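Local coordinates for Glyoxalase/Bleomycin resistance protein/dioxygenase domain (Frankia sp., PDB 2RK0) that is of unknown function but belongs to the glyoxalase/bleomycin resistance/dioxygenase superfamily, whose paired βαβββ modules typically form metal-dependent enzymes or drug-binding proteins, at residues Thr101-Leu106 against Trp110-Arg115; Ile26-Glu31 against Glu90-Lys95. One frame throughout, in Å; residues are numbered along the deposited sequence.

Contact 1 (Thr101-Leu106 against Trp110-Arg115)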
ATOM      1  N   THR A 101     -15.967   4.064 -10.078  1.00 19.17           N
ATOM      2  CA  THR A 101     -17.200   3.344 -10.352  1.00 22.30           C
ATOM      3  C   THR A 101     -18.088   3.542  -9.134  1.00 22.39           C
ATOM      4  O   THR A 101     -17.595   3.752  -8.028  1.00 21.55           O
ATOM      5  CB  THR A 101     -16.957   1.827 -10.561  1.00 22.50           C
ATOM      6  OG1 THR A 101     -15.957   1.363  -9.644  1.00 24.81           O
ATOM      7  CG2 THR A 101     -16.505   1.548 -11.981  1.00 25.34           C
ATOM      8  N   PRO A 102     -19.413   3.498  -9.329  1.00 24.02           N
ATOM      9  CA  PRO A 102     -20.351   3.676  -8.218  1.00 23.00           C
ATOM     10  C   PRO A 102     -20.054   2.662  -7.114  1.00 21.91           C
ATOM     11  O   PRO A 102     -19.547   1.572  -7.380  1.00 18.95           O
ATOM     12  CB  PRO A 102     -21.712   3.424  -8.869  1.00 24.24           C
ATOM     13  CG  PRO A 102     -21.490   3.828 -10.308  1.00 24.66           C
ATOM     14  CD  PRO A 102     -20.128   3.249 -10.594  1.00 23.98           C
ATOM     15  N   THR A 103     -20.367   3.019  -5.877  1.00 20.90           N
ATOM     16  CA  THR A 103     -20.137   2.101  -4.776  1.00 21.64           C
ATOM     17  C   THR A 103     -20.875   0.803  -5.081  1.00 21.00           C
ATOM     18  O   THR A 103     -22.037   0.812  -5.466  1.00 20.57           O
ATOM     19  CB  THR A 103     -20.644   2.693  -3.465  1.00 23.70           C
ATOM     20  OG1 THR A 103     -19.856   3.847  -3.151  1.00 23.08           O
ATOM     21  CG2 THR A 103     -20.560   1.656  -2.329  1.00 21.58           C
ATOM     22  N   GLN A 104     -20.193  -0.318  -4.919  1.00 21.09           N
ATOM     23  CA  GLN A 104     -20.815  -1.599  -5.209  1.00 20.66           C
ATOM     24  C   GLN A 104     -21.124  -2.403  -3.957  1.00 20.16           C
ATOM     25  O   GLN A 104     -20.292  -2.521  -3.055  1.00 16.94           O
ATOM     26  CB  GLN A 104     -19.913  -2.401  -6.141  1.00 22.43           C
ATOM     27  CG  GLN A 104     -20.389  -3.811  -6.406  1.00 27.83           C
ATOM     28  CD  GLN A 104     -19.547  -4.502  -7.452  1.00 31.67           C
ATOM     29  OE1 GLN A 104     -18.334  -4.286  -7.523  1.00 32.47           O
ATOM     30  NE2 GLN A 104     -20.180  -5.346  -8.268  1.00 30.79           N
ATOM     31  N   GLU A 105     -22.341  -2.943  -3.898  1.00 19.76           N
ATOM     32  CA  GLU A 105     -22.752  -3.755  -2.765  1.00 19.00           C
ATOM     33  C   GLU A 105     -22.348  -5.198  -3.034  1.00 18.12           C
ATOM     34  O   GLU A 105     -22.729  -5.786  -4.046  1.00 16.98           O
ATOM     35  CB  GLU A 105     -24.267  -3.678  -2.540  1.00 18.47           C
ATOM     36  CG  GLU A 105     -24.745  -4.604  -1.434  1.00 18.54           C
ATOM     37  CD  GLU A 105     -26.213  -4.423  -1.099  1.00 21.79           C
ATOM     38  OE1 GLU A 105     -26.972  -3.957  -1.968  1.00 22.46           O
ATOM     39  OE2 GLU A 105     -26.616  -4.759   0.034  1.00 22.27           O
ATOM     40  N   LEU A 106     -21.560  -5.754  -2.122  1.00 17.59           N
ATOM     41  CA  LEU A 106     -21.085  -7.122  -2.243  1.00 17.78           C
ATOM     42  C   LEU A 106     -21.508  -7.917  -1.017  1.00 17.79           C
ATOM     43  O   LEU A 106     -21.994  -7.356  -0.041  1.00 19.35           O
ATOM     44  CB  LEU A 106     -19.559  -7.122  -2.404  1.00 18.24           C
ATOM     45  CG  LEU A 106     -19.091  -6.529  -3.742  1.00 22.15           C
ATOM     46  CD1 LEU A 106     -17.577  -6.369  -3.747  1.00 24.13           C
ATOM     47  CD2 LEU A 106     -19.542  -7.435  -4.885  1.00 21.27           C
ATOM     48  N   TRP A 110     -19.337  -3.094   1.096  1.00 14.85           N
ATOM     49  CA  TRP A 110     -19.491  -2.181  -0.034  1.00 16.30           C
ATOM     50  C   TRP A 110     -18.097  -1.686  -0.404  1.00 18.14           C
ATOM     51  O   TRP A 110     -17.276  -1.409   0.473  1.00 16.38           O
ATOM     52  CB  TRP A 110     -20.362  -0.980   0.361  1.00 16.60           C
ATOM     53  CG  TRP A 110     -21.795  -1.320   0.617  1.00 17.22           C
ATOM     54  CD1 TRP A 110     -22.841  -1.156  -0.240  1.00 16.35           C
ATOM     55  CD2 TRP A 110     -22.336  -1.915   1.803  1.00 17.59           C
ATOM     56  NE1 TRP A 110     -24.005  -1.612   0.334  1.00 15.38           N
ATOM     57  CE2 TRP A 110     -23.722  -2.087   1.589  1.00 16.70           C
ATOM     58  CE3 TRP A 110     -21.783  -2.330   3.026  1.00 17.36           C
ATOM     59  CZ2 TRP A 110     -24.571  -2.648   2.553  1.00 18.45           C
ATOM     60  CZ3 TRP A 110     -22.627  -2.890   3.987  1.00 17.87           C
ATOM     61  CH2 TRP A 110     -24.007  -3.046   3.740  1.00 18.23           C
ATOM     62  N   ILE A 111     -17.831  -1.577  -1.698  1.00 18.01           N
ATOM     63  CA  ILE A 111     -16.530  -1.106  -2.153  1.00 20.40           C
ATOM     64  C   ILE A 111     -16.686   0.001  -3.183  1.00 19.39           C
ATOM     65  O   ILE A 111     -17.548  -0.062  -4.065  1.00 17.57           O
ATOM     66  CB  ILE A 111     -15.703  -2.247  -2.789  1.00 23.50           C
ATOM     67  CG1 ILE A 111     -15.432  -3.339  -1.756  1.00 25.19           C
ATOM     68  CG2 ILE A 111     -14.374  -1.707  -3.315  1.00 24.82           C
ATOM     69  CD1 ILE A 111     -14.732  -4.557  -2.318  1.00 30.29           C
ATOM     70  N   LEU A 112     -15.850   1.020  -3.053  1.00 17.37           N
ATOM     71  CA  LEU A 112     -15.835   2.133  -3.987  1.00 17.54           C
ATOM     72  C   LEU A 112     -14.442   2.087  -4.601  1.00 17.55           C
ATOM     73  O   LEU A 112     -13.447   2.280  -3.902  1.00 18.62           O
ATOM     74  CB  LEU A 112     -16.054   3.451  -3.244  1.00 19.21           C
ATOM     75  CG  LEU A 112     -15.926   4.753  -4.036  1.00 22.57           C
ATOM     76  CD1 LEU A 112     -16.812   4.701  -5.264  1.00 21.51           C
ATOM     77  CD2 LEU A 112     -16.300   5.930  -3.136  1.00 22.44           C
ATOM     78  N   ALA A 113     -14.359   1.795  -5.894  1.00 16.18           N
ATOM     79  CA  ALA A 113     -13.063   1.715  -6.554  1.00 14.70           C
ATOM     80  C   ALA A 113     -12.798   2.998  -7.328  1.00 15.85           C
ATOM     81  O   ALA A 113     -13.647   3.457  -8.099  1.00 14.49           O
ATOM     82  CB  ALA A 113     -13.030   0.497  -7.492  1.00 14.48           C
ATOM     83  N   PHE A 114     -11.624   3.588  -7.115  1.00 14.62           N
ATOM     84  CA  PHE A 114     -11.279   4.829  -7.796  1.00 15.47           C
ATOM     85  C   PHE A 114      -9.780   4.938  -8.076  1.00 16.30           C
ATOM     86  O   PHE A 114      -8.979   4.127  -7.599  1.00 16.26           O
ATOM     87  CB  PHE A 114     -11.778   6.027  -6.970  1.00 16.50           C
ATOM     88  CG  PHE A 114     -11.228   6.081  -5.560  1.00 15.83           C
ATOM     89  CD1 PHE A 114     -10.237   7.004  -5.221  1.00 16.07           C
ATOM     90  CD2 PHE A 114     -11.712   5.227  -4.570  1.00 17.59           C
ATOM     91  CE1 PHE A 114      -9.734   7.087  -3.912  1.00 15.92           C
ATOM     92  CE2 PHE A 114     -11.220   5.293  -3.256  1.00 16.56           C
ATOM     93  CZ  PHE A 114     -10.230   6.225  -2.928  1.00 14.68           C
ATOM     94  N   ARG A 115      -9.407   5.941  -8.860  1.00 17.55           N
ATOM     95  CA  ARG A 115      -8.009   6.142  -9.221  1.00 17.89           C
ATOM     96  C   ARG A 115      -7.563   7.546  -8.857  1.00 17.98           C
ATOM     97  O   ARG A 115      -8.366   8.471  -8.857  1.00 17.54           O
ATOM     98  CB  ARG A 115      -7.828   5.960 -10.728  1.00 18.58           C
ATOM     99  CG  ARG A 115      -8.378   4.669 -11.277  1.00 20.75           C
ATOM    100  CD  ARG A 115      -7.468   3.516 -10.968  1.00 23.36           C
ATOM    101  NE  ARG A 115      -7.946   2.286 -11.587  1.00 25.08           N
ATOM    102  CZ  ARG A 115      -7.157   1.408 -12.197  1.00 26.76           C
ATOM    103  NH1 ARG A 115      -5.851   1.637 -12.269  1.00 24.97           N
ATOM    104  NH2 ARG A 115      -7.671   0.302 -12.728  1.00 24.15           N
TER
HETATM  105  O   HOH W   1     -16.677   0.699  -7.073  1.00 18.60           O
HETATM  106  O   HOH W   2     -26.812  -0.960  -0.606  1.00 37.83           O

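Contact 2 (Ile26-Glu31 against Glu90-Lys95)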
ATOM      1  N   ILE A  26      -9.591  15.077  -2.207  1.00 22.96           N
ATOM      2  CA  ILE A  26     -10.356  13.833  -2.175  1.00 20.80           C
ATOM      3  C   ILE A  26     -10.378  13.089  -0.842  1.00 19.40           C
ATOM      4  O   ILE A  26     -11.436  12.692  -0.375  1.00 19.06           O
ATOM      5  CB  ILE A  26      -9.840  12.838  -3.241  1.00 23.10           C
ATOM      6  CG1 ILE A  26      -9.857  13.494  -4.627  1.00 23.02           C
ATOM      7  CG2 ILE A  26     -10.673  11.554  -3.202  1.00 19.18           C
ATOM      8  CD1 ILE A  26     -11.232  13.978  -5.073  1.00 25.29           C
ATOM      9  N   LEU A  27      -9.213  12.893  -0.237  1.00 19.83           N
ATOM     10  CA  LEU A  27      -9.144  12.136   1.008  1.00 21.33           C
ATOM     11  C   LEU A  27      -8.831  12.954   2.252  1.00 22.64           C
ATOM     12  O   LEU A  27      -8.567  12.387   3.311  1.00 22.40           O
ATOM     13  CB  LEU A  27      -8.107  11.017   0.865  1.00 20.53           C
ATOM     14  CG  LEU A  27      -8.281  10.085  -0.335  1.00 21.20           C
ATOM     15  CD1 LEU A  27      -7.064   9.175  -0.461  1.00 22.97           C
ATOM     16  CD2 LEU A  27      -9.554   9.268  -0.180  1.00 20.01           C
ATOM     17  N   ASP A  28      -8.871  14.276   2.134  1.00 21.92           N
ATOM     18  CA  ASP A  28      -8.569  15.136   3.275  1.00 22.98           C
ATOM     19  C   ASP A  28      -7.174  14.861   3.789  1.00 21.88           C
ATOM     20  O   ASP A  28      -6.899  14.990   4.981  1.00 19.62           O
ATOM     21  CB  ASP A  28      -9.570  14.926   4.412  1.00 26.74           C
ATOM     22  CG  ASP A  28     -10.948  15.430   4.061  1.00 28.42           C
ATOM     23  OD1 ASP A  28     -11.033  16.563   3.547  1.00 28.53           O
ATOM     24  OD2 ASP A  28     -11.929  14.697   4.304  1.00 32.29           O
ATOM     25  N   TRP A  29      -6.301  14.451   2.879  1.00 21.53           N
ATOM     26  CA  TRP A  29      -4.904  14.205   3.211  1.00 21.28           C
ATOM     27  C   TRP A  29      -4.391  15.563   3.665  1.00 21.18           C
ATOM     28  O   TRP A  29      -4.709  16.571   3.047  1.00 19.50           O
ATOM     29  CB  TRP A  29      -4.156  13.777   1.946  1.00 20.95           C
ATOM     30  CG  TRP A  29      -2.665  13.608   2.080  1.00 21.45           C
ATOM     31  CD1 TRP A  29      -2.000  12.528   2.595  1.00 20.58           C
ATOM     32  CD2 TRP A  29      -1.657  14.497   1.580  1.00 21.09           C
ATOM     33  NE1 TRP A  29      -0.644  12.685   2.433  1.00 20.47           N
ATOM     34  CE2 TRP A  29      -0.406  13.882   1.813  1.00 20.50           C
ATOM     35  CE3 TRP A  29      -1.691  15.749   0.953  1.00 21.49           C
ATOM     36  CZ2 TRP A  29       0.806  14.479   1.434  1.00 20.92           C
ATOM     37  CZ3 TRP A  29      -0.488  16.340   0.578  1.00 22.01           C
ATOM     38  CH2 TRP A  29       0.745  15.701   0.821  1.00 21.91           C
ATOM     39  N   LYS A  30      -3.615  15.600   4.742  1.00 24.78           N
ATOM     40  CA  LYS A  30      -3.069  16.864   5.221  1.00 25.58           C
ATOM     41  C   LYS A  30      -1.552  16.825   5.184  1.00 25.92           C
ATOM     42  O   LYS A  30      -0.926  16.028   5.878  1.00 25.09           O
ATOM     43  CB  LYS A  30      -3.519  17.160   6.651  1.00 27.77           C
ATOM     44  CG  LYS A  30      -2.886  18.436   7.205  1.00 29.52           C
ATOM     45  CD  LYS A  30      -3.217  18.660   8.669  1.00 33.57           C
ATOM     46  CE  LYS A  30      -2.496  19.898   9.203  1.00 35.17           C
ATOM     47  NZ  LYS A  30      -2.729  20.118  10.657  1.00 36.45           N
ATOM     48  N   GLU A  31      -0.967  17.705   4.382  1.00 26.27           N
ATOM     49  CA  GLU A  31       0.480  17.778   4.240  1.00 26.72           C
ATOM     50  C   GLU A  31       1.129  18.286   5.525  1.00 27.65           C
ATOM     51  O   GLU A  31       0.725  19.316   6.061  1.00 24.89           O
ATOM     52  CB  GLU A  31       0.832  18.714   3.083  1.00 26.54           C
ATOM     53  CG  GLU A  31       2.299  18.722   2.705  1.00 29.72           C
ATOM     54  CD  GLU A  31       2.630  19.775   1.650  1.00 32.51           C
ATOM     55  OE1 GLU A  31       1.928  19.834   0.618  1.00 32.64           O
ATOM     56  OE2 GLU A  31       3.599  20.535   1.857  1.00 32.67           O
ATOM     57  N   GLU A  90     -17.733   9.596  -3.313  1.00 18.20           N
ATOM     58  CA  GLU A  90     -18.279   9.614  -4.668  1.00 22.22           C
ATOM     59  C   GLU A  90     -18.570  11.042  -5.118  1.00 22.37           C
ATOM     60  O   GLU A  90     -18.317  11.404  -6.263  1.00 20.45           O
ATOM     61  CB  GLU A  90     -19.565   8.790  -4.749  1.00 25.33           C
ATOM     62  CG  GLU A  90     -19.359   7.297  -4.816  1.00 28.26           C
ATOM     63  CD  GLU A  90     -20.645   6.568  -5.152  1.00 30.56           C
ATOM     64  OE1 GLU A  90     -21.251   6.878  -6.199  1.00 33.43           O
ATOM     65  OE2 GLU A  90     -21.055   5.686  -4.375  1.00 33.50           O
ATOM     66  N   GLU A  91     -19.108  11.846  -4.206  1.00 23.96           N
ATOM     67  CA  GLU A  91     -19.433  13.236  -4.507  1.00 24.62           C
ATOM     68  C   GLU A  91     -18.175  14.012  -4.877  1.00 22.85           C
ATOM     69  O   GLU A  91     -18.151  14.746  -5.866  1.00 20.96           O
ATOM     70  CB  GLU A  91     -20.113  13.882  -3.299  1.00 28.25           C
ATOM     71  CG  GLU A  91     -21.416  13.204  -2.887  1.00 34.61           C
ATOM     72  CD  GLU A  91     -21.916  13.657  -1.512  1.00 40.59           C
ATOM     73  OE1 GLU A  91     -22.063  14.879  -1.303  1.00 40.67           O
ATOM     74  OE2 GLU A  91     -22.164  12.782  -0.649  1.00 43.73           O
ATOM     75  N   ARG A  92     -17.129  13.851  -4.078  1.00 22.06           N
ATOM     76  CA  ARG A  92     -15.865  14.536  -4.329  1.00 21.85           C
ATOM     77  C   ARG A  92     -15.212  14.059  -5.623  1.00 21.85           C
ATOM     78  O   ARG A  92     -14.712  14.864  -6.415  1.00 19.37           O
ATOM     79  CB  ARG A  92     -14.911  14.308  -3.159  1.00 22.96           C
ATOM     80  CG  ARG A  92     -15.328  15.019  -1.885  1.00 24.28           C
ATOM     81  CD  ARG A  92     -14.382  14.686  -0.748  1.00 26.93           C
ATOM     82  NE  ARG A  92     -14.727  15.390   0.479  1.00 25.86           N
ATOM     83  CZ  ARG A  92     -14.102  15.210   1.637  1.00 28.93           C
ATOM     84  NH1 ARG A  92     -13.102  14.341   1.726  1.00 28.31           N
ATOM     85  NH2 ARG A  92     -14.467  15.908   2.704  1.00 30.45           N
ATOM     86  N   LEU A  93     -15.210  12.745  -5.834  1.00 20.42           N
ATOM     87  CA  LEU A  93     -14.611  12.176  -7.040  1.00 22.12           C
ATOM     88  C   LEU A  93     -15.312  12.716  -8.281  1.00 22.35           C
ATOM     89  O   LEU A  93     -14.664  13.134  -9.237  1.00 20.25           O
ATOM     90  CB  LEU A  93     -14.706  10.644  -7.013  1.00 20.40           C
ATOM     91  CG  LEU A  93     -13.883   9.954  -5.916  1.00 20.30           C
ATOM     92  CD1 LEU A  93     -14.228   8.469  -5.861  1.00 19.17           C
ATOM     93  CD2 LEU A  93     -12.399  10.158  -6.189  1.00 20.04           C
ATOM     94  N   ALA A  94     -16.640  12.710  -8.250  1.00 23.62           N
ATOM     95  CA  ALA A  94     -17.436  13.197  -9.368  1.00 26.06           C
ATOM     96  C   ALA A  94     -17.157  14.674  -9.614  1.00 27.95           C
ATOM     97  O   ALA A  94     -16.867  15.089 -10.738  1.00 28.25           O
ATOM     98  CB  ALA A  94     -18.908  12.983  -9.079  1.00 24.88           C
ATOM     99  N   LYS A  95     -17.245  15.465  -8.550  1.00 29.69           N
ATOM    100  CA  LYS A  95     -17.008  16.899  -8.632  1.00 31.13           C
ATOM    101  C   LYS A  95     -15.629  17.170  -9.235  1.00 31.56           C
ATOM    102  O   LYS A  95     -15.454  18.105 -10.014  1.00 31.07           O
ATOM    103  CB  LYS A  95     -17.101  17.519  -7.234  1.00 32.92           C
ATOM    104  CG  LYS A  95     -17.824  18.864  -7.197  1.00 40.00           C
ATOM    105  CD  LYS A  95     -17.940  19.417  -5.775  1.00 43.85           C
ATOM    106  CE  LYS A  95     -18.784  18.517  -4.868  1.00 46.05           C
ATOM    107  NZ  LYS A  95     -20.219  18.456  -5.277  1.00 47.15           N
TER

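Contact 1 (Thr101-Leu106 against Trp110-Arg115)
The indole of Trp110 lies alongside the stem of Glu105, the two side chains running the same way from a non-hydrogen-bonded antiparallel pair. Glu105 CB comes within 3.5 Å of Trp110 NE1, and with CG anti to the backbone N (chi1 175°) the extended chain follows the pyrrole part of the ring, its carboxylate plane turned 21° from the indole. A long aliphatic stem with a charged end suits this exposed position: the methylenes pack against the NE1 side of the indole while OE2 reaches a salt bridge with Arg128. The indole N-H is spent on a water 3.0 Å from NE1, which in turn donates a weak bond to Glu105 OE1. Thr103 brings its methyl CG2 to the ring's edge, and its hydroxyl is held by Glu90 of helix 83-96.

Beyond this pair the strands are joined by a hydrogen-bonded pair, Gln104 with Ile111: Gln104 N gives a nearly straight bond to Ile111 O at 2.8 Å, and Ile111 N returns one to Gln104 O at 3.0 Å. On the sheet face carrying Gln104 and Ile111, Leu106 CD1 meets Ile111 CD1 at 3.7 Å, two branched aliphatic tips crossing at a slant. Toward Thr101 the two chains draw apart. A water fills in there, accepting from Ala113 N at 2.8 Å and hydrogen-bonded to Thr101 OG1, while it also lies within bonding distance of the carbonyls of Pro102 and Ile111. Pro102 turns its ring away from strand 110-115. A direct backbone bond returns where Thr101 N meets Ala113 O at 3.1 Å. Together these bonds form a β-hairpin whose strand 104-106 edges the second four-stranded sheet, as in the βαβββ module of the glyoxalase fold.

Contact 2 (Ile26-Glu31 against Glu90-Lys95)
Ile26, in the last turn of helix 16-27, reaches across to helix 83-96 with both ends of its branched side chain. Its CG2 methyl meets Leu93 CD2 at 3.7 Å, the two side chains crossing at about a right angle, while CD1 settles near the backbone carbonyl of Arg92, 3.8 Å from Arg92 O. A β-branched residue suits this buried place because its two arms can cover separate parts of the opposing helix; Leu89 and Ala96 of that helix also touch it. The carbonyl of Ile26 is used as well: Arg92 NH1 donates to Ile26 O at 3.1 Å, approaching from well above the carbonyl plane.

Two residues on, Asp28 is the first to leave helical geometry, with a positive phi of 59°. An aspartate suits this place because its short acidic side chain, just past the helix end, brings OD2 to the guanidinium edge in a salt bridge. That single oxygen takes both bonds: Asp28 OD2 lies 2.9 Å from Arg92 NH1 and 3.2 Å from Arg92 NH2, the NH2 bond using the syn lone pair. The two planar groups are nearly perpendicular (89°), yet OD2 and Ile26 O both sit in the guanidinium plane. Arg92 spans the distance because its chain is extended from CG to NE.

Three hydrogen bonds thus fix the rotation of the guanidinium and tie the end of one helix to the flank of the other. Its positive charge is probably offset by the carboxylate and, more weakly, by the C-terminal end of helix 16-27.

How the contacts relate
Helix 83-96 connects the two contacts: it supplies one side of contact 2 and also packs on the hairpin of contact 1, Leu93 touching Ile26 in contact 2 and Phe114 in contact 1. Contact 1 lies at the surface, within one sheet, although its Trp110 is buried; it joins neighbours in sequence through backbone bonds, waters and side-chain packing. Contact 2, partly buried and nearer the centre of the chain, joins the end of helix 16-27 and the residue just after it to helix 83-96, through apolar packing and a salt bridge at its more exposed side. One contact thus builds a sheet edge, whereas the other couples the two halves of the fold.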